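Local atomic coordinates of succinoglycan biosynthesis protein (Bacillus cereus ATCC 14579, PDB entry 2RAD), a protein that binds calcium and, as a member of the erythromycin esterase family, may act as a hydrolase, although its substrate is not established. Residues Val111-Trp116 and Gly170-Ser175; Arg124-Gly129 and Val166-Met171; Gln174-Asn179 and Glu263-Met268; His309-Asn314 and Pro321-Gln326; Glu89-Lys94 and Thr143-Asp148. All coordinates share one frame; numbering follows the deposited sequence.

Contact 1. Residues Val111-Trp116 and Gly170-Ser175; sequences VLEEGW and GMDIQS
Leu112 and Met171 continue the pairing of two parallel strands near their C-terminal ends: Met171 N donates to Leu112 O at 3.2 Å. Leu112 O also accepts from Glu114 N, closing an inverse gamma turn centred on Glu113. That turn shifts the register by one residue, a beta bulge, and the next bonds run from Asp172 N to Glu114 O at 3.1 Å and from Trp116 N to Asp172 O at 2.8 Å. Gly170 suits the bulge because a side chain there would run into the backbone of Glu114-Trp116.

Apolar contacts flank this backbone. Val111 CG1, opposite the backbone N (chi1 -180°), reaches Met171 CB at 3.5 Å, and the two side chains meet at about a right angle. Met171, a selenomethionine, is extended, its CE ending near the Glu113 backbone. A ring-to-carbonyl contact is separate: Trp116 CE3 lies 3.2 Å from Gly170 O, which meets the indole obliquely.

Among the polar groups, Asp172 OD1 takes Gln174 NE2 at 3.0 Å from above its carboxylate plane and also bonds to His283. Glu113 OE1 receives His306 N, and Glu113 OE2 lies 4.9 Å from Asp172 OD2. Strands 109-112 and 167-172 are the parallel neighbours of a beta-alpha-beta crossover, and the bulge at their C-terminal ends carries Glu113, which binds calcium with His85.

Contact 2. Residues Arg124-Gly129 and Val166-Met171; sequences RYVLTG and VRVIGM
Val126 lies over the outer strand with both methyl groups: CG1 meets Val168 CG2 at 3.8 Å, and CG2 touches the same methyl while also approaching Val166 O at 3.7 Å. With chi1 at -65°, CG1 stands opposite the carbonyl carbon and CG2 sits between the backbone N and C, which lets both branches border Val168 CG2 while the second also reaches Val166. Compact, branched valines suit both sides of this seam, where helix and strand come close; Val126 also touches Leu150 and Ile153 of helix 144-158.

This is a helix lying on a sheet face within a beta-alpha-beta crossover. Helix 116-128 follows strand 109-112, and the chain returns through helix 144-158 to the parallel neighbour 167-172, the outermost strand at that side of the main sheet.

Nearer the end of the helix, in the last turn before Gly129 leaves it, Leu127 straddles the margin. Its CD2 is 4.1 Å from Val166 O, and its CD1 is 4.2 Å from Arg167 NE. The CB of Arg167 points away from the helix, yet three successive bends in the chain carry its guanidinium back to form a salt bridge with Asp123, which also accepts Val168 N. Trp254 makes a cation-pi contact with the same arginine.

Contact 3. Residues Gln174-Asn179 and Glu263-Met268; sequences QSVNEN and EQFTTM
Phe265 and Met268 bring the last turns of helix 250-268 against Gln174-Val176, the loop of a strand-loop-helix connection that runs from strand 167-172 into helix 178-190. Along the helix, Glu263 comes first; it faces helix 223-240 and offers its O to Thr267 N.

Phe265 carries most of the contact. Its CG is anti to the backbone N (chi1 176°), which sends the ring out towards the loop. Val176 CG2 is 3.5 Å from Phe265 CB and equally near Phe265 CG, covering the root of the ring obliquely. Farther out, Phe265 CE2 lies 3.7 Å from Ser175 CA, and Gln174 C stands at the ring edge near its plane, 4.1 Å from Phe265 CE2. A broad, flat phenylalanine suits this place because it spans three successive loop residues. Just beyond them Asn177 is the N-cap of the next helix, its OD1 taking a weak bond from Asn179 N.

Thr266 turns to Val228 and Ala231 of helix 223-240. Met268, a selenomethionine, points to the loop with an extended chain and also touches Phe279 and His283. Its terminal CE stops 4.4 Å from Gln174 CA.

Contact 4. Residues His309-Asn314 and Pro321-Gln326; sequences HVSKTN and PKVAGQ
Gly325 and the backbone of His309-Ser311 make the tight half of this contact. Gly325 N donates a weak bond to His309 O at 3.0 Å, and Gly325 CA comes to 3.2 Å from Ser311 O as a CA-H...O contact. A glycine fits because any side chain would start out toward the opposite backbone. Its neighbour Ala324 is also small, with CB set 3.6 Å from His309 O. Behind this seam Asp284 accepts both Ala324 N and His309 ND1, so one carboxylate holds the first turn of helix 324-332 and the imidazole together. That imidazole lies about 3 Å, between nearest side-chain atoms, from the calcium ligand Glu113.

The two segments belong to the connection between parallel strands 301-306 and 336-344, a beta-alpha-beta crossover that skips over strand 77-82. Helix 324-332 is its main helix, with Val323 at the N-cap position.

Val323 marks the passage to the half nearer solvent, made of side chains rather than backbone. At chi1 -58° its two methyl groups fork, CG2 lying 4.0 Å from Ser311 O and CG1 4.1 Å from Asn314 CG. Outward from it, the partly exposed Gln326 runs alongside Lys312-Asn314: its CG is 3.4 Å from Lys312 O, and its CD is 3.8 Å from Asn314 CB. The amide planes of Asn314 and Gln326 are turned 41° apart, and such polar ends suit a border with solvent. Pro321 is the exposed member, resting on Ala277 and Leu281 of helix 276-298.

Contact 5. Residues Glu89-Lys94 and Thr143-Asp148; sequences EVFTMK and TKEMLD
Phe91 meets three side chains of the partner segment, one over a face and two beside CD2 and CE2. Met146, a selenomethionine, comes over the face: its SE lies 4.6 Å from the ring centroid and 17° off the ring normal, a Met-aromatic contact. Glu145 comes to the ring edge, where its CD lies in the ring plane, 3.9 Å from Phe91 CD2, with the carboxylate turned 79° from the ring. Thr143 crosses the Phe91 side chain at about a right angle and places OG1 3.4 Å from Phe91 CE2.

The roots are close as well, Phe91 CB to Glu145 CB measuring 3.5 Å. Glu145 bends at chi2, which brings its carboxylate to the ring edge, across the Phe91 side chain, while its CG takes Thr92 CG2 at 3.8 Å. Helix 88-103 thus packs beside helix 144-158, the segments nearly parallel at 10°, with their axes 9.4 Å apart at their closest. Thr143 is the N-cap residue of the second.

Trp304 of strand 301-306 touches Phe91 and Met146 alike, and the Phe91 side chain is about 5 Å, between nearest atoms, from that of the calcium ligand His85. Glu145 OE1 is satisfied by Gln440 N. The buried carboxylate thus has a backbone partner, and the ring edge, the positive part of a phenyl quadrupole, probably offers it a mildly favourable electrostatic contact, while the polarisable selenium lies over one face.

In the fold
Contacts 1 and 4 lie at the C-terminal ends of parallel strands in the mixed sheet, contact 2 toward the start of strand 167-172. Contacts 1 and 2 share that strand and Gly170-Met171, with centres 13 Å apart; they end on the same stretch of chain, and contact 5 interlaces with both. Contact 3 begins at Gln174-Ser175, where contact 1 ends, and packs the loop leaving strand 167-172 against helix 250-268. Contact 4 comes last in the sequence, its centre 25 Å from that of contact 2 on the opposite side of the chain's centre. Contact 1 touches contacts 2, 3, 4 and 5; its Glu113 meets His309 of contact 4, so the calcium site lies where these crossover connections converge.

Contact 1. Residues Val111-Trp116 and Gly170-Ser175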
# COMPACT_ATOMS: atom_id res chain seq x y z
N VAL A 111 -0.09 -4.56 5.05
CA VAL A 111 0.83 -4.39 3.93
C VAL A 111 0.78 -2.93 3.50
O VAL A 111 -0.25 -2.46 3.05
CB VAL A 111 0.40 -5.31 2.74
CG1 VAL A 111 1.35 -5.16 1.55
CG2 VAL A 111 0.35 -6.75 3.21
N LEU A 112 1.88 -2.20 3.64
CA LEU A 112 1.83 -0.81 3.23
C LEU A 112 2.72 -0.52 2.03
O LEU A 112 3.54 -1.36 1.64
CB LEU A 112 2.09 0.11 4.44
CG LEU A 112 3.30 0.10 5.38
CD1 LEU A 112 2.87 0.72 6.69
CD2 LEU A 112 3.80 -1.30 5.64
N GLU A 113 2.54 0.66 1.42
CA GLU A 113 3.28 1.08 0.22
C GLU A 113 4.70 1.53 0.56
O GLU A 113 5.16 2.60 0.17
CB GLU A 113 2.52 2.21 -0.50
CG GLU A 113 2.72 2.28 -2.02
CD GLU A 113 1.77 3.27 -2.69
OE1 GLU A 113 0.55 3.22 -2.40
OE2 GLU A 113 2.22 4.10 -3.50
N GLU A 114 5.39 0.66 1.29
CA GLU A 114 6.75 0.88 1.74
C GLU A 114 7.57 -0.28 1.22
O GLU A 114 7.03 -1.34 0.92
CB GLU A 114 6.78 0.89 3.27
CG GLU A 114 8.12 1.24 3.89
CD GLU A 114 8.48 2.70 3.71
OE1 GLU A 114 9.30 3.02 2.82
OE2 GLU A 114 7.94 3.54 4.46
N GLY A 115 8.87 -0.09 1.13
CA GLY A 115 9.73 -1.14 0.64
C GLY A 115 9.71 -2.38 1.52
O GLY A 115 9.83 -2.28 2.74
N TRP A 116 9.56 -3.54 0.88
CA TRP A 116 9.54 -4.83 1.56
C TRP A 116 10.68 -4.92 2.57
O TRP A 116 10.50 -5.41 3.69
CB TRP A 116 9.67 -5.97 0.53
CG TRP A 116 9.93 -7.32 1.15
CD1 TRP A 116 11.12 -7.78 1.62
CD2 TRP A 116 8.97 -8.35 1.44
NE1 TRP A 116 10.97 -9.02 2.19
CE2 TRP A 116 9.65 -9.39 2.09
CE3 TRP A 116 7.59 -8.48 1.21
CZ2 TRP A 116 9.00 -10.56 2.52
CZ3 TRP A 116 6.95 -9.64 1.65
CH2 TRP A 116 7.65 -10.66 2.29
N GLY A 170 5.97 -4.78 3.68
CA GLY A 170 6.01 -3.75 2.65
C GLY A 170 5.76 -4.47 1.33
O GLY A 170 6.17 -5.63 1.20
N MSE A 171 5.10 -3.83 0.36
CA MSE A 171 4.86 -4.49 -0.93
C MSE A 171 5.60 -3.78 -2.06
O MSE A 171 5.53 -4.21 -3.22
CB MSE A 171 3.37 -4.53 -1.25
CG MSE A 171 2.76 -3.16 -1.42
SE MSE A 171 0.91 -3.22 -1.83
CE MSE A 171 0.34 -1.49 -1.12
N ASP A 172 6.31 -2.70 -1.74
CA ASP A 172 7.08 -1.96 -2.73
C ASP A 172 8.49 -2.55 -2.81
O ASP A 172 8.99 -3.14 -1.84
CB ASP A 172 7.16 -0.47 -2.38
CG ASP A 172 7.00 0.44 -3.62
OD1 ASP A 172 7.51 0.08 -4.70
OD2 ASP A 172 6.37 1.52 -3.50
N ILE A 173 9.12 -2.39 -3.96
CA ILE A 173 10.45 -2.92 -4.21
C ILE A 173 11.37 -1.89 -4.88
O ILE A 173 12.00 -2.18 -5.88
CB ILE A 173 10.36 -4.13 -5.14
CG1 ILE A 173 9.38 -3.81 -6.28
CG2 ILE A 173 9.98 -5.36 -4.33
CD1 ILE A 173 9.69 -4.46 -7.60
N GLN A 174 11.45 -0.70 -4.31
CA GLN A 174 12.30 0.32 -4.89
C GLN A 174 13.73 0.27 -4.38
O GLN A 174 14.47 1.25 -4.46
CB GLN A 174 11.66 1.69 -4.63
CG GLN A 174 10.36 1.87 -5.43
CD GLN A 174 9.57 3.12 -5.03
OE1 GLN A 174 10.13 4.21 -4.90
NE2 GLN A 174 8.25 2.96 -4.84
N SER A 175 14.13 -0.91 -3.90
CA SER A 175 15.47 -1.15 -3.36
C SER A 175 15.42 -2.52 -2.72
O SER A 175 14.34 -3.07 -2.54
CB SER A 175 15.81 -0.13 -2.28
OG SER A 175 14.99 -0.29 -1.14

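Contact 2. Residues Arg124-Gly129 and Val166-Met171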
# COMPACT_ATOMS: atom_id res chain seq x y z
N ARG A 124 9.74 -5.77 13.07
CA ARG A 124 10.55 -5.93 14.27
C ARG A 124 10.06 -4.97 15.36
O ARG A 124 9.94 -5.35 16.52
CB ARG A 124 12.00 -5.63 13.90
CG ARG A 124 12.98 -5.60 15.04
CD ARG A 124 14.41 -5.76 14.53
NE ARG A 124 15.37 -5.67 15.62
CZ ARG A 124 15.72 -4.53 16.21
NH1 ARG A 124 15.19 -3.37 15.81
NH2 ARG A 124 16.57 -4.54 17.23
N TYR A 125 9.77 -3.73 14.97
CA TYR A 125 9.29 -2.75 15.92
C TYR A 125 7.91 -3.08 16.50
O TYR A 125 7.79 -3.24 17.71
CB TYR A 125 9.26 -1.36 15.28
CG TYR A 125 8.71 -0.28 16.18
CD1 TYR A 125 9.46 0.23 17.23
CD2 TYR A 125 7.43 0.21 15.98
CE1 TYR A 125 8.94 1.21 18.06
CE2 TYR A 125 6.90 1.19 16.80
CZ TYR A 125 7.66 1.69 17.85
OH TYR A 125 7.10 2.65 18.66
N VAL A 126 6.87 -3.20 15.67
CA VAL A 126 5.54 -3.52 16.22
C VAL A 126 5.54 -4.77 17.09
O VAL A 126 4.69 -4.92 17.96
CB VAL A 126 4.45 -3.70 15.12
CG1 VAL A 126 4.22 -2.40 14.38
CG2 VAL A 126 4.85 -4.82 14.17
N LEU A 127 6.49 -5.67 16.85
CA LEU A 127 6.58 -6.89 17.66
C LEU A 127 7.46 -6.70 18.90
O LEU A 127 6.95 -6.59 20.01
CB LEU A 127 7.14 -8.06 16.84
CG LEU A 127 6.35 -8.52 15.61
CD1 LEU A 127 6.98 -9.80 15.07
CD2 LEU A 127 4.88 -8.75 15.95
N THR A 128 8.77 -6.63 18.69
CA THR A 128 9.74 -6.48 19.78
C THR A 128 9.96 -5.09 20.37
O THR A 128 10.63 -4.96 21.38
CB THR A 128 11.12 -7.05 19.37
OG1 THR A 128 11.66 -6.27 18.30
CG2 THR A 128 10.99 -8.49 18.92
N GLY A 129 9.41 -4.06 19.73
CA GLY A 129 9.58 -2.71 20.26
C GLY A 129 10.98 -2.17 20.08
O GLY A 129 11.26 -1.00 20.38
N VAL A 166 -0.17 -8.74 15.01
CA VAL A 166 -0.30 -8.03 13.74
C VAL A 166 1.07 -7.75 13.11
O VAL A 166 1.92 -7.06 13.70
CB VAL A 166 -1.04 -6.67 13.94
CG1 VAL A 166 -1.29 -6.00 12.59
CG2 VAL A 166 -2.35 -6.89 14.65
N ARG A 167 1.29 -8.28 11.91
CA ARG A 167 2.57 -8.09 11.22
C ARG A 167 2.58 -6.87 10.30
O ARG A 167 1.53 -6.35 9.91
CB ARG A 167 2.90 -9.33 10.38
CG ARG A 167 2.88 -10.65 11.13
CD ARG A 167 4.09 -10.89 12.05
NE ARG A 167 5.38 -10.97 11.35
CZ ARG A 167 5.68 -11.83 10.38
NH1 ARG A 167 4.80 -12.72 9.96
NH2 ARG A 167 6.88 -11.80 9.81
N VAL A 168 3.77 -6.39 9.97
CA VAL A 168 3.87 -5.26 9.06
C VAL A 168 4.76 -5.69 7.91
O VAL A 168 5.90 -6.09 8.11
CB VAL A 168 4.44 -4.01 9.74
CG1 VAL A 168 4.69 -2.93 8.70
CG2 VAL A 168 3.45 -3.48 10.77
N ILE A 169 4.20 -5.64 6.70
CA ILE A 169 4.90 -6.03 5.48
C ILE A 169 4.90 -4.90 4.46
O ILE A 169 3.94 -4.14 4.38
CB ILE A 169 4.22 -7.22 4.80
CG1 ILE A 169 4.09 -8.39 5.75
CG2 ILE A 169 5.03 -7.65 3.64
CD1 ILE A 169 2.83 -8.36 6.54
N GLY A 170 5.97 -4.78 3.68
CA GLY A 170 6.01 -3.75 2.65
C GLY A 170 5.76 -4.47 1.33
O GLY A 170 6.17 -5.63 1.20
N MSE A 171 5.10 -3.83 0.36
CA MSE A 171 4.86 -4.49 -0.93
C MSE A 171 5.60 -3.78 -2.06
O MSE A 171 5.53 -4.21 -3.22
CB MSE A 171 3.37 -4.53 -1.25
CG MSE A 171 2.76 -3.16 -1.42
SE MSE A 171 0.91 -3.22 -1.83
CE MSE A 171 0.34 -1.49 -1.12

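Contact 3. Residues Gln174-Asn179 and Glu263-Met268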
# COMPACT_ATOMS: atom_id res chain seq x y z
N GLN A 174 11.45 -0.70 -4.31
CA GLN A 174 12.30 0.32 -4.89
C GLN A 174 13.73 0.27 -4.38
O GLN A 174 14.47 1.25 -4.46
CB GLN A 174 11.66 1.69 -4.63
CG GLN A 174 10.36 1.87 -5.43
CD GLN A 174 9.57 3.12 -5.03
OE1 GLN A 174 10.13 4.21 -4.90
NE2 GLN A 174 8.25 2.96 -4.84
N SER A 175 14.13 -0.91 -3.90
CA SER A 175 15.47 -1.15 -3.36
C SER A 175 15.42 -2.52 -2.72
O SER A 175 14.34 -3.07 -2.54
CB SER A 175 15.81 -0.13 -2.28
OG SER A 175 14.99 -0.29 -1.14
N VAL A 176 16.57 -3.07 -2.37
CA VAL A 176 16.62 -4.36 -1.70
C VAL A 176 17.86 -4.33 -0.83
O VAL A 176 18.95 -4.62 -1.30
CB VAL A 176 16.75 -5.54 -2.69
CG1 VAL A 176 16.49 -6.84 -1.98
CG2 VAL A 176 15.77 -5.38 -3.83
N ASN A 177 17.69 -3.95 0.44
CA ASN A 177 18.80 -3.84 1.38
C ASN A 177 19.32 -5.18 1.92
O ASN A 177 18.73 -6.22 1.68
CB ASN A 177 18.42 -2.93 2.56
CG ASN A 177 17.37 -3.56 3.47
OD1 ASN A 177 17.32 -4.78 3.64
ND2 ASN A 177 16.53 -2.72 4.08
N GLU A 178 20.42 -5.13 2.68
CA GLU A 178 21.01 -6.35 3.23
C GLU A 178 20.13 -7.17 4.17
O GLU A 178 20.38 -8.36 4.38
CB GLU A 178 22.38 -6.03 3.88
CG GLU A 178 23.47 -5.57 2.87
CD GLU A 178 24.93 -5.69 3.39
OE1 GLU A 178 25.40 -6.83 3.64
OE2 GLU A 178 25.61 -4.64 3.53
N ASN A 179 19.10 -6.57 4.75
CA ASN A 179 18.21 -7.32 5.64
C ASN A 179 17.57 -8.50 4.89
O ASN A 179 17.34 -9.56 5.46
CB ASN A 179 17.10 -6.43 6.19
CG ASN A 179 17.63 -5.24 6.97
OD1 ASN A 179 16.86 -4.38 7.43
ND2 ASN A 179 18.95 -5.19 7.14
N GLU A 263 14.19 -10.94 -7.30
CA GLU A 263 13.80 -11.22 -8.66
C GLU A 263 12.96 -10.04 -9.10
O GLU A 263 13.25 -9.40 -10.11
CB GLU A 263 12.96 -12.48 -8.74
CG GLU A 263 13.73 -13.75 -8.48
CD GLU A 263 13.16 -14.91 -9.26
OE1 GLU A 263 13.20 -14.85 -10.51
OE2 GLU A 263 12.67 -15.87 -8.63
N GLN A 264 11.92 -9.74 -8.32
CA GLN A 264 11.04 -8.62 -8.61
C GLN A 264 11.85 -7.38 -8.97
O GLN A 264 11.76 -6.89 -10.09
CB GLN A 264 10.15 -8.33 -7.40
CG GLN A 264 9.32 -9.52 -6.93
CD GLN A 264 8.27 -9.14 -5.90
OE1 GLN A 264 8.39 -8.12 -5.23
NE2 GLN A 264 7.24 -9.97 -5.77
N PHE A 265 12.65 -6.90 -8.03
CA PHE A 265 13.50 -5.72 -8.24
C PHE A 265 14.34 -5.79 -9.51
O PHE A 265 14.41 -4.87 -10.32
CB PHE A 265 14.43 -5.54 -7.04
CG PHE A 265 15.41 -4.40 -7.18
CD1 PHE A 265 16.67 -4.61 -7.72
CD2 PHE A 265 15.06 -3.12 -6.79
CE1 PHE A 265 17.57 -3.55 -7.87
CE2 PHE A 265 15.95 -2.05 -6.94
CZ PHE A 265 17.21 -2.27 -7.48
N THR A 266 15.02 -6.92 -9.64
CA THR A 266 15.91 -7.21 -10.74
C THR A 266 15.14 -7.27 -12.07
O THR A 266 15.66 -6.94 -13.13
CB THR A 266 16.62 -8.55 -10.41
OG1 THR A 266 18.04 -8.36 -10.47
CG2 THR A 266 16.17 -9.67 -11.32
N THR A 267 13.87 -7.67 -11.97
CA THR A 267 12.97 -7.82 -13.10
C THR A 267 12.47 -6.52 -13.72
O THR A 267 12.63 -6.32 -14.91
CB THR A 267 11.70 -8.63 -12.70
OG1 THR A 267 12.07 -9.92 -12.22
CG2 THR A 267 10.76 -8.79 -13.90
N MSE A 268 11.86 -5.65 -12.91
CA MSE A 268 11.30 -4.41 -13.45
C MSE A 268 12.36 -3.45 -13.93
O MSE A 268 12.20 -2.81 -14.97
CB MSE A 268 10.39 -3.71 -12.44
CG MSE A 268 11.04 -3.29 -11.14
SE MSE A 268 9.86 -2.18 -10.06
CE MSE A 268 11.11 -1.68 -8.65

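Contact 4. Residues His309-Asn314 and Pro321-Gln326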
# COMPACT_ATOMS: atom_id res chain seq x y z
N HIS A 309 -3.24 2.83 -6.15
CA HIS A 309 -2.77 1.47 -6.09
C HIS A 309 -3.71 0.41 -5.55
O HIS A 309 -3.45 -0.78 -5.73
CB HIS A 309 -1.46 1.44 -5.34
CG HIS A 309 -0.36 2.16 -6.06
ND1 HIS A 309 0.21 1.66 -7.21
CD2 HIS A 309 0.21 3.37 -5.84
CE1 HIS A 309 1.09 2.54 -7.67
NE2 HIS A 309 1.10 3.58 -6.85
N VAL A 310 -4.80 0.82 -4.91
CA VAL A 310 -5.77 -0.15 -4.38
C VAL A 310 -7.15 -0.11 -5.03
O VAL A 310 -8.02 -0.90 -4.69
CB VAL A 310 -5.95 0.00 -2.86
CG1 VAL A 310 -4.66 -0.36 -2.16
CG2 VAL A 310 -6.40 1.41 -2.52
N SER A 311 -7.37 0.79 -5.98
CA SER A 311 -8.67 0.82 -6.65
C SER A 311 -8.78 -0.35 -7.62
O SER A 311 -7.77 -0.85 -8.14
CB SER A 311 -8.87 2.14 -7.41
OG SER A 311 -7.92 2.28 -8.45
N LYS A 312 -10.01 -0.81 -7.85
CA LYS A 312 -10.28 -1.92 -8.75
C LYS A 312 -10.18 -1.44 -10.21
O LYS A 312 -10.16 -2.24 -11.15
CB LYS A 312 -11.66 -2.51 -8.46
CG LYS A 312 -11.75 -3.29 -7.12
CD LYS A 312 -13.13 -3.15 -6.49
CE LYS A 312 -13.37 -4.14 -5.36
NZ LYS A 312 -13.52 -5.55 -5.84
N THR A 313 -10.07 -0.12 -10.37
CA THR A 313 -9.97 0.50 -11.68
C THR A 313 -8.68 1.26 -11.81
O THR A 313 -8.18 1.82 -10.83
CB THR A 313 -11.13 1.46 -11.88
OG1 THR A 313 -12.32 0.71 -12.12
CG2 THR A 313 -10.87 2.42 -13.03
N ASN A 314 -8.12 1.31 -13.01
CA ASN A 314 -6.88 2.04 -13.21
C ASN A 314 -7.10 3.55 -13.39
O ASN A 314 -7.38 4.04 -14.49
CB ASN A 314 -6.16 1.49 -14.43
CG ASN A 314 -4.76 2.05 -14.56
OD1 ASN A 314 -4.08 1.78 -15.54
ND2 ASN A 314 -4.33 2.82 -13.57
N PRO A 321 -0.07 0.99 -16.73
CA PRO A 321 -0.93 0.25 -17.67
C PRO A 321 -2.01 -0.57 -16.92
O PRO A 321 -3.06 -0.92 -17.48
CB PRO A 321 0.07 -0.63 -18.42
CG PRO A 321 1.37 0.16 -18.33
CD PRO A 321 1.35 0.61 -16.91
N LYS A 322 -1.74 -0.86 -15.65
CA LYS A 322 -2.64 -1.65 -14.82
C LYS A 322 -2.06 -1.53 -13.41
O LYS A 322 -0.86 -1.59 -13.22
CB LYS A 322 -2.60 -3.12 -15.30
CG LYS A 322 -3.68 -4.06 -14.76
CD LYS A 322 -3.52 -5.45 -15.42
CE LYS A 322 -4.83 -6.25 -15.56
NZ LYS A 322 -5.26 -6.98 -14.33
N VAL A 323 -2.92 -1.33 -12.41
CA VAL A 323 -2.43 -1.21 -11.05
C VAL A 323 -2.79 -2.43 -10.22
O VAL A 323 -3.67 -3.21 -10.58
CB VAL A 323 -2.97 0.07 -10.36
CG1 VAL A 323 -2.55 1.29 -11.17
CG2 VAL A 323 -4.49 -0.00 -10.22
N ALA A 324 -2.08 -2.60 -9.10
CA ALA A 324 -2.27 -3.74 -8.20
C ALA A 324 -3.73 -4.05 -7.86
O ALA A 324 -4.15 -5.21 -7.92
CB ALA A 324 -1.45 -3.52 -6.94
N GLY A 325 -4.50 -3.03 -7.50
CA GLY A 325 -5.90 -3.23 -7.16
C GLY A 325 -6.67 -4.08 -8.15
O GLY A 325 -7.54 -4.87 -7.76
N GLN A 326 -6.38 -3.93 -9.44
CA GLN A 326 -7.07 -4.71 -10.45
C GLN A 326 -6.65 -6.18 -10.34
O GLN A 326 -7.49 -7.08 -10.41
CB GLN A 326 -6.73 -4.18 -11.84
CG GLN A 326 -6.92 -2.69 -11.91
CD GLN A 326 -6.54 -2.13 -13.25
OE1 GLN A 326 -7.27 -2.26 -14.22
NE2 GLN A 326 -5.38 -1.50 -13.31

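Contact 5. Residues Glu89-Lys94 and Thr143-Asp148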
# COMPACT_ATOMS: atom_id res chain seq x y z
N GLU A 89 -5.30 14.37 8.35
CA GLU A 89 -6.58 13.72 8.58
C GLU A 89 -6.77 12.42 7.81
O GLU A 89 -7.51 11.53 8.24
CB GLU A 89 -7.72 14.67 8.24
CG GLU A 89 -7.73 15.97 9.03
CD GLU A 89 -6.63 16.92 8.59
OE1 GLU A 89 -6.13 16.76 7.46
OE2 GLU A 89 -6.29 17.84 9.37
N VAL A 90 -6.12 12.29 6.65
CA VAL A 90 -6.30 11.06 5.90
C VAL A 90 -5.52 9.97 6.58
O VAL A 90 -6.01 8.85 6.73
CB VAL A 90 -5.84 11.19 4.46
CG1 VAL A 90 -6.35 10.00 3.66
CG2 VAL A 90 -6.34 12.49 3.88
N PHE A 91 -4.30 10.29 7.02
CA PHE A 91 -3.50 9.28 7.72
C PHE A 91 -4.21 8.76 8.96
O PHE A 91 -4.37 7.54 9.13
CB PHE A 91 -2.15 9.84 8.16
CG PHE A 91 -1.13 9.89 7.07
CD1 PHE A 91 -1.15 8.97 6.02
CD2 PHE A 91 -0.13 10.84 7.11
CE1 PHE A 91 -0.18 9.00 5.01
CE2 PHE A 91 0.85 10.89 6.11
CZ PHE A 91 0.82 9.96 5.06
N THR A 92 -4.64 9.67 9.83
CA THR A 92 -5.30 9.27 11.06
C THR A 92 -6.61 8.52 10.84
O THR A 92 -6.89 7.55 11.55
CB THR A 92 -5.51 10.48 12.02
OG1 THR A 92 -6.27 11.50 11.36
CG2 THR A 92 -4.17 11.06 12.47
N MSE A 93 -7.41 8.94 9.85
CA MSE A 93 -8.68 8.27 9.58
C MSE A 93 -8.41 6.83 9.12
O MSE A 93 -9.13 5.91 9.51
CB MSE A 93 -9.50 9.04 8.53
CG MSE A 93 -10.94 8.56 8.36
SE MSE A 93 -11.97 8.38 10.02
CE MSE A 93 -12.54 10.21 10.17
N LYS A 94 -7.38 6.63 8.29
CA LYS A 94 -7.05 5.27 7.88
C LYS A 94 -6.57 4.52 9.13
O LYS A 94 -6.85 3.34 9.31
CB LYS A 94 -5.97 5.26 6.80
CG LYS A 94 -6.49 5.53 5.38
CD LYS A 94 -5.37 5.57 4.37
CE LYS A 94 -4.61 4.24 4.36
NZ LYS A 94 -3.42 4.21 3.46
N THR A 143 6.09 10.65 8.99
CA THR A 143 5.21 11.61 9.62
C THR A 143 4.83 11.11 11.01
O THR A 143 4.91 9.90 11.27
CB THR A 143 3.89 11.83 8.81
OG1 THR A 143 3.33 10.57 8.45
CG2 THR A 143 4.14 12.68 7.58
N LYS A 144 4.42 12.02 11.89
CA LYS A 144 4.01 11.62 13.23
C LYS A 144 2.87 10.61 13.15
O LYS A 144 2.80 9.68 13.96
CB LYS A 144 3.57 12.85 14.05
CG LYS A 144 4.47 13.11 15.27
CD LYS A 144 4.19 14.44 15.98
CE LYS A 144 4.62 15.64 15.14
NZ LYS A 144 4.63 16.88 15.98
N GLU A 145 1.99 10.77 12.17
CA GLU A 145 0.86 9.85 11.98
C GLU A 145 1.31 8.43 11.67
O GLU A 145 0.63 7.48 12.04
CB GLU A 145 -0.04 10.35 10.85
CG GLU A 145 -0.67 11.70 11.12
CD GLU A 145 0.04 12.82 10.42
OE1 GLU A 145 1.28 12.79 10.35
OE2 GLU A 145 -0.65 13.75 9.95
N MSE A 146 2.44 8.26 11.00
CA MSE A 146 2.90 6.91 10.69
C MSE A 146 3.53 6.26 11.91
O MSE A 146 3.42 5.04 12.10
CB MSE A 146 3.91 6.94 9.55
CG MSE A 146 3.30 7.30 8.21
SE MSE A 146 1.81 6.15 7.74
CE MSE A 146 2.61 4.42 8.16
N LEU A 147 4.19 7.07 12.73
CA LEU A 147 4.85 6.60 13.95
C LEU A 147 3.76 6.31 14.98
O LEU A 147 3.92 5.44 15.83
CB LEU A 147 5.80 7.67 14.47
CG LEU A 147 6.89 8.08 13.49
CD1 LEU A 147 7.53 9.37 13.96
CD2 LEU A 147 7.91 6.94 13.35
N ASP A 148 2.67 7.06 14.91
CA ASP A 148 1.56 6.82 15.81
C ASP A 148 0.98 5.47 15.45
O ASP A 148 0.89 4.57 16.30
CB ASP A 148 0.50 7.91 15.66
CG ASP A 148 0.63 9.02 16.69
OD1 ASP A 148 0.45 8.74 17.89
OD2 ASP A 148 0.93 10.18 16.30